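Local coordinates for pullulanase (Klebsiella oxytoca, PDB 2YOC), which probably hydrolyses alpha-1,6-glucosidic linkages in pullulan and related branched glucans, as a glycosyl hydrolase exported by a type 2 secretion system, at residues K183-L188 with I252-D257; P301-V306 with Y347-Y352; T719-L724 with T812-Y817. All blocks are in the same frame, centred on the assembly; numbering follows the deposited sequence.

In the fold
The three contacts follow one another along the chain, and each lies in a different sheet. Interaction 1 belongs to the mixed sheet of the pullulanase N2 region. Interaction 2 belongs to the antiparallel sheet of the carbohydrate-binding module 48 region. Interaction 3 joins two neighbouring strands of the eight-stranded parallel barrel, which in this enzyme family carries the active site. Interactions 1 and 2 have centres 32 Å apart, with nearest atoms about 11 Å apart. Interaction 3 is more remote, its centre 55 Å from that of interaction 1 and 45 Å from that of interaction 2. Interactions 2 and 3 lie on opposite sides of the chain's centre.

Interaction 1: K183-L188 with I252-D257; sequences KPIVRL and IAAAED
I185, V186 and R187 pair with A254, A253 and I252 in an antiparallel beta ladder between strands 185-191 and 248-254. I185-A254 and R187-I252 are hydrogen-bonded pairs; V186-A253 between them is a non-hydrogen-bonded pair. At one end I185 N donates to A254 O (3.0 Å) and A254 N donates to I185 O (2.9 Å). At the other, R187 N reaches I252 O at 2.8 Å. The return bond, I252 N to R187 O, is also 2.8 Å and almost straight at 178°. The short strand axes run at 160° to each other.

The ladder belongs to the mixed sheet of the pullulanase N2 region. Strand 248-254 is flanked on its other edge by strand 260-267, and A253 makes backbone bonds to I261 and S262. Beyond strand 185-191, V186 and L188 make backbone bonds to L211 and L209.

On the face that carries I185, R187, I252 and A254, I185 CB packs on A254 CB at 3.8 Å. Its CG1 is turned beside the backbone N (chi1 -65°) and touches A255 O at 3.5 Å. The other branch, CG2, lies over one face of the R187 guanidinium, toward its rim. That group is held away from this contact by hydrogen bonds to Y189 and V21 O, and by a cation-pi contact with Y208. V23 packs on the same face.

On the V186 and A253 face, K183 CG approaches A253 CB at 4.1 Å, while K183 NZ turns to G179 O. Where the ladder ends, the P184 ring lies against the turn at A254-E256, with CG 3.4 Å from E256 N.

Interaction 2: P301-V306 with Y347-Y352; sequences PTAQQV and YAMTVY
M349, modelled as selenomethionine, bends at chi2 (-67°) and again at chi3 (-55°). The double bend carries CE to A303 CB, 3.6 Å away. V306 CG1 stands anti to its own backbone N (chi1 -169°), which sets it 4.0 Å from M349 SE. The V306 and M349 side chains lie side by side and point the same way. V306 CG1 also meets Y347 CB. V351 CG2 reaches across to T302 OG1 and to A303 CA.

The backbones form a classic beta bulge. Both Q304 and Q305 stand opposite T350, and T350 O accepts from both. Q304 N is 2.6 Å from T350 O, nearly along the C=O axis. Q305 N is 3.2 Å from T350 O, in the carbonyl plane and on a lone pair. In return, T350 N donates to Q305 O at 2.9 Å. Beside the bulge, Q305 CB packs on T350 CB at 3.8 Å, and T350 CG2 meets Q304 CB.

Before the bulge a water links the two segments: it donates to T302 O and accepts from Y352 N. Strand 358-364 lies along the other edge of strand 344-353 in the carbohydrate-binding module 48 region, and W332 packs on A303, Q305 and V306. The amide end of Q304 is engaged elsewhere, with NE2 bonded to Q246 O.

The chemistry is thus divided. One carbonyl serves two successive N-H groups, so the N-H of the extra residue still finds an acceptor across the strands, while V306, M349 and A303 meet through apolar contacts.

Interaction 3: T719-L724 with T812-Y817; sequences TFSDRL and TEVVNY
T719 and F720 lie parallel to V814 and V815, and backbone hydrogen bonds join the two strands. T719 N donates to E813 O at 2.9 Å, from above the carbonyl plane. V815 N donates to T719 O, also at 2.9 Å. S721 N then reaches V815 O at 2.9 Å, and this bond is almost straight at 177°.

The aromatic contact is T-shaped. The edge of F720 points at the face of Y817, with planes at 68° and ring centroids 5.1 Å apart. F720 CD1 makes the closest approach, 3.7 Å from Y817 CE1 and offset toward the rim of that ring. Y817 CG sits between its own backbone N and carbonyl carbon (chi1 71°), a torsion that turns the ring toward F720. The Y817 hydroxyl is bonded to R725.

Among the apolar groups, V815 CG1 packs on F720 CE1 at 3.8 Å, the two side chains lying side by side. S721 CB touches V814 CG1 at 3.6 Å.

Polar side chains meet through one water. It donates to N816 OD1, shares a hydrogen bond with S721 OG, and weakly accepts from L724 N in the first turn of helix 722-729. N816 OD1 also rests against L724 CB, 3.6 Å away, while N816 ND2 binds G775 O.

Strands 718-720 and 814-816 are the sixth and seventh of a closed, eight-stranded parallel barrel, flanked by 690-693 and 860-864. This is the TIM barrel of the alpha-amylase family, whose active site lies at the C-terminal ends of such strands.

Interaction 1: K183-L188 with I252-D257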
loop_
_atom_site.group_PDB
_atom_site.type_symbol
_atom_site.label_atom_id
_atom_site.label_comp_id
_atom_site.label_asym_id
_atom_site.label_seq_id
_atom_site.Cartn_x
_atom_site.Cartn_y
_atom_site.Cartn_z
ATOM N N LYS B 183 21.344 -39.039 -26.144
ATOM C CA LYS B 183 21.948 -39.540 -27.385
ATOM C C LYS B 183 22.737 -40.829 -27.136
ATOM O O LYS B 183 23.364 -40.938 -26.075
ATOM C CB LYS B 183 22.784 -38.457 -28.082
ATOM C CG LYS B 183 22.042 -37.131 -28.287
ATOM C CD LYS B 183 20.747 -37.304 -29.072
ATOM C CE LYS B 183 20.028 -36.015 -29.354
ATOM N NZ LYS B 183 20.841 -35.075 -30.170
ATOM N N PRO B 184 22.635 -41.844 -28.050
ATOM C CA PRO B 184 23.334 -43.135 -27.822
ATOM C C PRO B 184 24.871 -43.048 -27.805
ATOM O O PRO B 184 25.513 -43.658 -26.936
ATOM C CB PRO B 184 22.798 -44.042 -28.941
ATOM C CG PRO B 184 22.337 -43.135 -29.992
ATOM C CD PRO B 184 21.898 -41.858 -29.335
ATOM N N ILE B 185 25.452 -42.254 -28.732
ATOM C CA ILE B 185 26.894 -42.018 -28.782
ATOM C C ILE B 185 27.221 -40.561 -28.352
ATOM O O ILE B 185 26.750 -39.603 -28.983
ATOM C CB ILE B 185 27.520 -42.408 -30.161
ATOM C CG1 ILE B 185 27.425 -43.932 -30.453
ATOM C CG2 ILE B 185 28.958 -41.893 -30.282
ATOM C CD1 ILE B 185 28.176 -44.908 -29.409
ATOM N N VAL B 186 28.005 -40.418 -27.251
ATOM C CA VAL B 186 28.465 -39.116 -26.729
ATOM C C VAL B 186 29.966 -39.217 -26.515
ATOM O O VAL B 186 30.432 -40.035 -25.711
ATOM C CB VAL B 186 27.680 -38.593 -25.477
ATOM C CG1 VAL B 186 28.332 -37.346 -24.895
ATOM C CG2 VAL B 186 26.220 -38.301 -25.820
ATOM N N ARG B 187 30.728 -38.419 -27.275
ATOM C CA ARG B 187 32.191 -38.483 -27.196
ATOM C C ARG B 187 32.906 -37.150 -27.156
ATOM O O ARG B 187 32.419 -36.156 -27.708
ATOM C CB ARG B 187 32.746 -39.264 -28.388
ATOM C CG ARG B 187 32.521 -40.752 -28.328
ATOM C CD ARG B 187 32.601 -41.312 -29.733
ATOM N NE ARG B 187 32.347 -42.749 -29.766
ATOM C CZ ARG B 187 32.493 -43.506 -30.847
ATOM N NH1 ARG B 187 32.911 -42.971 -31.992
ATOM N NH2 ARG B 187 32.216 -44.802 -30.797
ATOM N N LEU B 188 34.120 -37.159 -26.586
ATOM C CA LEU B 188 34.967 -35.981 -26.602
ATOM C C LEU B 188 36.164 -36.208 -27.542
ATOM O O LEU B 188 37.170 -36.785 -27.142
ATOM C CB LEU B 188 35.389 -35.525 -25.191
ATOM C CG LEU B 188 36.194 -34.226 -25.095
ATOM C CD1 LEU B 188 35.416 -33.052 -25.638
ATOM C CD2 LEU B 188 36.609 -33.966 -23.667
ATOM N N ILE B 252 30.960 -34.600 -29.527
ATOM C CA ILE B 252 30.222 -35.251 -30.603
ATOM C C ILE B 252 29.114 -36.179 -30.120
ATOM O O ILE B 252 29.341 -37.048 -29.260
ATOM C CB ILE B 252 31.117 -35.858 -31.732
ATOM C CG1 ILE B 252 32.051 -34.779 -32.304
ATOM C CG2 ILE B 252 30.239 -36.446 -32.845
ATOM C CD1 ILE B 252 32.936 -35.144 -33.465
ATOM N N ALA B 253 27.904 -35.967 -30.691
ATOM C CA ALA B 253 26.697 -36.764 -30.474
ATOM C C ALA B 253 26.339 -37.485 -31.793
ATOM O O ALA B 253 26.232 -36.860 -32.866
ATOM C CB ALA B 253 25.541 -35.892 -29.983
ATOM N N ALA B 254 26.217 -38.822 -31.704
ATOM C CA ALA B 254 25.910 -39.682 -32.836
ATOM C C ALA B 254 24.860 -40.738 -32.513
ATOM O O ALA B 254 24.620 -41.079 -31.340
ATOM C CB ALA B 254 27.178 -40.345 -33.347
ATOM N N ALA B 255 24.245 -41.259 -33.609
ATOM C CA ALA B 255 23.237 -42.320 -33.666
ATOM C C ALA B 255 23.836 -43.635 -33.163
ATOM O O ALA B 255 25.058 -43.707 -32.970
ATOM C CB ALA B 255 22.804 -42.498 -35.115
ATOM N N GLU B 256 22.998 -44.694 -32.989
ATOM C CA GLU B 256 23.493 -46.028 -32.596
ATOM C C GLU B 256 24.484 -46.589 -33.665
ATOM O O GLU B 256 25.443 -47.288 -33.330
ATOM C CB GLU B 256 22.323 -47.003 -32.288
ATOM C CG GLU B 256 21.514 -47.537 -33.485
ATOM C CD GLU B 256 20.678 -46.584 -34.337
ATOM O OE1 GLU B 256 20.395 -45.456 -33.868
ATOM O OE2 GLU B 256 20.287 -46.973 -35.465
ATOM N N ASP B 257 24.256 -46.198 -34.938
ATOM C CA ASP B 257 25.004 -46.574 -36.138
ATOM C C ASP B 257 26.219 -45.673 -36.393
ATOM O O ASP B 257 27.076 -46.000 -37.224
ATOM C CB ASP B 257 24.064 -46.607 -37.371
ATOM C CG ASP B 257 23.305 -45.316 -37.640
ATOM O OD1 ASP B 257 23.959 -44.270 -37.822
ATOM O OD2 ASP B 257 22.050 -45.359 -37.695
#

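Interaction 2: P301-V306 with Y347-Y352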
loop_
_atom_site.group_PDB
_atom_site.type_symbol
_atom_site.label_atom_id
_atom_site.label_comp_id
_atom_site.label_asym_id
_atom_site.label_seq_id
_atom_site.Cartn_x
_atom_site.Cartn_y
_atom_site.Cartn_z
ATOM N N PRO B 301 47.822 -21.916 -19.161
ATOM C CA PRO B 301 47.718 -23.380 -19.022
ATOM C C PRO B 301 47.436 -24.171 -20.298
ATOM O O PRO B 301 47.648 -25.391 -20.317
ATOM C CB PRO B 301 46.637 -23.550 -17.955
ATOM C CG PRO B 301 45.780 -22.344 -18.110
ATOM C CD PRO B 301 46.728 -21.236 -18.419
ATOM N N THR B 302 47.007 -23.492 -21.367
ATOM C CA THR B 302 46.743 -24.179 -22.625
ATOM C C THR B 302 47.865 -24.043 -23.645
ATOM O O THR B 302 47.918 -24.848 -24.582
ATOM C CB THR B 302 45.394 -23.777 -23.202
ATOM O OG1 THR B 302 45.441 -22.439 -23.714
ATOM C CG2 THR B 302 44.270 -23.973 -22.211
ATOM N N ALA B 303 48.721 -23.010 -23.496
ATOM C CA ALA B 303 49.799 -22.717 -24.430
ATOM C C ALA B 303 50.672 -23.924 -24.640
ATOM O O ALA B 303 50.967 -24.647 -23.683
ATOM C CB ALA B 303 50.634 -21.545 -23.958
ATOM N N GLN B 304 50.982 -24.198 -25.915
ATOM C CA GLN B 304 51.835 -25.287 -26.350
ATOM C C GLN B 304 53.292 -24.921 -26.119
ATOM O O GLN B 304 54.089 -25.784 -25.773
ATOM C CB GLN B 304 51.551 -25.611 -27.811
ATOM C CG GLN B 304 50.400 -26.586 -27.940
ATOM C CD GLN B 304 50.012 -26.836 -29.364
ATOM O OE1 GLN B 304 50.858 -26.937 -30.276
ATOM N NE2 GLN B 304 48.714 -27.011 -29.565
ATOM N N GLN B 305 53.607 -23.620 -26.266
ATOM C CA GLN B 305 54.924 -23.016 -26.033
ATOM C C GLN B 305 54.801 -21.516 -25.664
ATOM O O GLN B 305 53.893 -20.831 -26.145
ATOM C CB GLN B 305 55.862 -23.213 -27.234
ATOM C CG GLN B 305 57.345 -23.020 -26.902
ATOM C CD GLN B 305 57.849 -23.900 -25.773
ATOM O OE1 GLN B 305 57.642 -25.133 -25.759
ATOM N NE2 GLN B 305 58.514 -23.271 -24.797
ATOM N N VAL B 306 55.698 -21.039 -24.777
ATOM C CA VAL B 306 55.847 -19.645 -24.364
ATOM C C VAL B 306 57.345 -19.357 -24.273
ATOM O O VAL B 306 58.068 -20.150 -23.673
ATOM C CB VAL B 306 55.137 -19.277 -23.028
ATOM C CG1 VAL B 306 55.119 -17.758 -22.819
ATOM C CG2 VAL B 306 53.729 -19.841 -22.952
ATOM N N TYR B 347 55.830 -11.829 -24.786
ATOM C CA TYR B 347 55.818 -13.286 -24.707
ATOM C C TYR B 347 55.432 -13.790 -26.058
ATOM O O TYR B 347 54.419 -13.349 -26.592
ATOM C CB TYR B 347 54.789 -13.798 -23.672
ATOM C CG TYR B 347 55.106 -13.381 -22.259
ATOM C CD1 TYR B 347 56.303 -13.752 -21.657
ATOM C CD2 TYR B 347 54.233 -12.571 -21.538
ATOM C CE1 TYR B 347 56.621 -13.338 -20.369
ATOM C CE2 TYR B 347 54.537 -12.157 -20.242
ATOM C CZ TYR B 347 55.725 -12.561 -19.656
ATOM O OH TYR B 347 56.048 -12.183 -18.381
ATOM N N ALA B 348 56.239 -14.692 -26.630
ATOM C CA ALA B 348 55.932 -15.303 -27.918
ATOM C C ALA B 348 55.133 -16.575 -27.624
ATOM O O ALA B 348 55.668 -17.546 -27.059
ATOM C CB ALA B 348 57.199 -15.629 -28.661
HETATM N N MSE B 349 53.815 -16.520 -27.926
HETATM C CA MSE B 349 52.875 -17.597 -27.672
HETATM C C MSE B 349 52.773 -18.582 -28.830
HETATM O O MSE B 349 52.954 -18.223 -29.998
HETATM C CB MSE B 349 51.480 -17.018 -27.470
HETATM C CG MSE B 349 51.396 -15.900 -26.448
HETATM SE SE MSE B 349 51.754 -16.488 -24.639
HETATM C CE MSE B 349 50.390 -17.963 -24.506
ATOM N N THR B 350 52.427 -19.824 -28.482
ATOM C CA THR B 350 52.067 -20.917 -29.375
ATOM C C THR B 350 50.865 -21.509 -28.654
ATOM O O THR B 350 51.034 -22.210 -27.647
ATOM C CB THR B 350 53.187 -21.887 -29.607
ATOM O OG1 THR B 350 54.255 -21.176 -30.225
ATOM C CG2 THR B 350 52.757 -23.015 -30.485
ATOM N N VAL B 351 49.651 -21.135 -29.110
ATOM C CA VAL B 351 48.435 -21.506 -28.423
ATOM C C VAL B 351 47.213 -21.673 -29.348
ATOM O O VAL B 351 47.008 -20.891 -30.272
ATOM C CB VAL B 351 48.199 -20.498 -27.252
ATOM C CG1 VAL B 351 48.129 -19.047 -27.746
ATOM C CG2 VAL B 351 47.002 -20.876 -26.381
ATOM N N TYR B 352 46.385 -22.673 -29.056
ATOM C CA TYR B 352 45.175 -22.901 -29.792
ATOM C C TYR B 352 44.114 -21.875 -29.352
ATOM O O TYR B 352 43.804 -21.779 -28.160
ATOM C CB TYR B 352 44.679 -24.345 -29.573
ATOM C CG TYR B 352 43.243 -24.538 -30.006
ATOM C CD1 TYR B 352 42.906 -24.629 -31.352
ATOM C CD2 TYR B 352 42.208 -24.546 -29.076
ATOM C CE1 TYR B 352 41.583 -24.791 -31.759
ATOM C CE2 TYR B 352 40.876 -24.682 -29.472
ATOM C CZ TYR B 352 40.565 -24.804 -30.816
ATOM O OH TYR B 352 39.243 -24.932 -31.198
HETATM O O HOH W 1 47.622 -24.532 -27.506
#

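Interaction 3: T719-L724 with T812-Y817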
loop_
_atom_site.group_PDB
_atom_site.type_symbol
_atom_site.label_atom_id
_atom_site.label_comp_id
_atom_site.label_asym_id
_atom_site.label_seq_id
_atom_site.Cartn_x
_atom_site.Cartn_y
_atom_site.Cartn_z
ATOM N N THR B 719 27.969 2.387 -3.197
ATOM C CA THR B 719 27.374 2.415 -4.539
ATOM C C THR B 719 26.810 3.793 -4.805
ATOM O O THR B 719 26.425 4.485 -3.859
ATOM C CB THR B 719 26.261 1.392 -4.687
ATOM O OG1 THR B 719 25.427 1.441 -3.535
ATOM C CG2 THR B 719 26.777 0.007 -4.917
ATOM N N PHE B 720 26.755 4.192 -6.088
ATOM C CA PHE B 720 26.156 5.461 -6.471
ATOM C C PHE B 720 24.658 5.303 -6.300
ATOM O O PHE B 720 24.098 4.245 -6.641
ATOM C CB PHE B 720 26.469 5.833 -7.941
ATOM C CG PHE B 720 27.825 6.439 -8.196
ATOM C CD1 PHE B 720 28.024 7.810 -8.082
ATOM C CD2 PHE B 720 28.908 5.638 -8.548
ATOM C CE1 PHE B 720 29.292 8.372 -8.313
ATOM C CE2 PHE B 720 30.174 6.199 -8.779
ATOM C CZ PHE B 720 30.356 7.562 -8.674
ATOM N N SER B 721 24.018 6.335 -5.725
ATOM C CA SER B 721 22.570 6.334 -5.560
ATOM C C SER B 721 21.929 7.213 -6.619
ATOM O O SER B 721 22.215 8.421 -6.727
ATOM C CB SER B 721 22.149 6.749 -4.163
ATOM O OG SER B 721 20.738 6.692 -4.051
ATOM N N ASP B 722 21.089 6.565 -7.428
ATOM C CA ASP B 722 20.332 7.132 -8.528
ATOM C C ASP B 722 18.993 7.694 -8.034
ATOM O O ASP B 722 18.330 8.419 -8.772
ATOM C CB ASP B 722 20.128 6.061 -9.622
ATOM C CG ASP B 722 19.652 4.680 -9.191
ATOM O OD1 ASP B 722 19.776 4.349 -7.992
ATOM O OD2 ASP B 722 19.228 3.902 -10.070
ATOM N N ARG B 723 18.617 7.376 -6.783
ATOM C CA ARG B 723 17.367 7.800 -6.177
ATOM C C ARG B 723 17.268 9.295 -6.016
ATOM O O ARG B 723 16.323 9.889 -6.532
ATOM C CB ARG B 723 17.131 7.109 -4.836
ATOM C CG ARG B 723 16.608 5.697 -4.958
ATOM C CD ARG B 723 17.745 4.753 -5.090
ATOM N NE ARG B 723 17.358 3.384 -4.825
ATOM C CZ ARG B 723 17.566 2.394 -5.672
ATOM N NH1 ARG B 723 18.129 2.627 -6.847
ATOM N NH2 ARG B 723 17.230 1.158 -5.346
ATOM N N LEU B 724 18.204 9.917 -5.280
ATOM C CA LEU B 724 18.163 11.374 -5.083
ATOM C C LEU B 724 18.464 12.047 -6.416
ATOM O O LEU B 724 17.773 12.998 -6.780
ATOM C CB LEU B 724 19.140 11.808 -3.984
ATOM C CG LEU B 724 19.313 13.296 -3.721
ATOM C CD1 LEU B 724 19.443 13.570 -2.240
ATOM C CD2 LEU B 724 20.538 13.844 -4.440
ATOM N N THR B 812 27.614 5.717 4.560
ATOM C CA THR B 812 28.929 5.604 3.945
ATOM C C THR B 812 28.915 4.602 2.781
ATOM O O THR B 812 29.867 4.530 2.010
ATOM C CB THR B 812 29.991 5.361 5.003
ATOM O OG1 THR B 812 29.789 4.072 5.563
ATOM C CG2 THR B 812 29.953 6.405 6.097
ATOM N N GLU B 813 27.815 3.862 2.646
ATOM C CA GLU B 813 27.584 2.912 1.582
ATOM C C GLU B 813 26.891 3.577 0.381
ATOM O O GLU B 813 26.724 2.917 -0.641
ATOM C CB GLU B 813 26.754 1.740 2.108
ATOM C CG GLU B 813 27.439 1.005 3.237
ATOM C CD GLU B 813 26.844 -0.314 3.700
ATOM O OE1 GLU B 813 25.649 -0.590 3.418
ATOM O OE2 GLU B 813 27.585 -1.053 4.396
ATOM N N VAL B 814 26.528 4.888 0.490
ATOM C CA VAL B 814 25.805 5.673 -0.532
ATOM C C VAL B 814 26.595 6.868 -1.083
ATOM O O VAL B 814 27.073 7.700 -0.317
ATOM C CB VAL B 814 24.444 6.177 0.031
ATOM C CG1 VAL B 814 23.733 7.082 -0.963
ATOM C CG2 VAL B 814 23.532 5.033 0.426
ATOM N N VAL B 815 26.613 7.025 -2.399
ATOM C CA VAL B 815 27.225 8.193 -3.025
ATOM C C VAL B 815 26.128 8.988 -3.767
ATOM O O VAL B 815 25.585 8.524 -4.780
ATOM C CB VAL B 815 28.425 7.842 -3.935
ATOM C CG1 VAL B 815 28.959 9.079 -4.629
ATOM C CG2 VAL B 815 29.545 7.160 -3.140
ATOM N N ASN B 816 25.780 10.172 -3.236
ATOM C CA ASN B 816 24.788 11.059 -3.838
ATOM C C ASN B 816 25.455 12.010 -4.828
ATOM O O ASN B 816 26.605 12.439 -4.639
ATOM C CB ASN B 816 24.013 11.826 -2.766
ATOM C CG ASN B 816 22.905 11.016 -2.145
ATOM O OD1 ASN B 816 22.161 10.279 -2.829
ATOM N ND2 ASN B 816 22.758 11.155 -0.833
ATOM N N TYR B 817 24.739 12.314 -5.907
ATOM C CA TYR B 817 25.245 13.183 -6.955
ATOM C C TYR B 817 24.132 13.729 -7.816
ATOM O O TYR B 817 23.039 13.153 -7.859
ATOM C CB TYR B 817 26.310 12.465 -7.807
ATOM C CG TYR B 817 25.808 11.364 -8.713
ATOM C CD1 TYR B 817 25.188 10.227 -8.194
ATOM C CD2 TYR B 817 26.054 11.401 -10.084
ATOM C CE1 TYR B 817 24.750 9.198 -9.029
ATOM C CE2 TYR B 817 25.639 10.368 -10.926
ATOM C CZ TYR B 817 25.003 9.258 -10.394
ATOM O OH TYR B 817 24.595 8.249 -11.251
HETATM O O HOH W 2 20.050 8.815 -2.716
#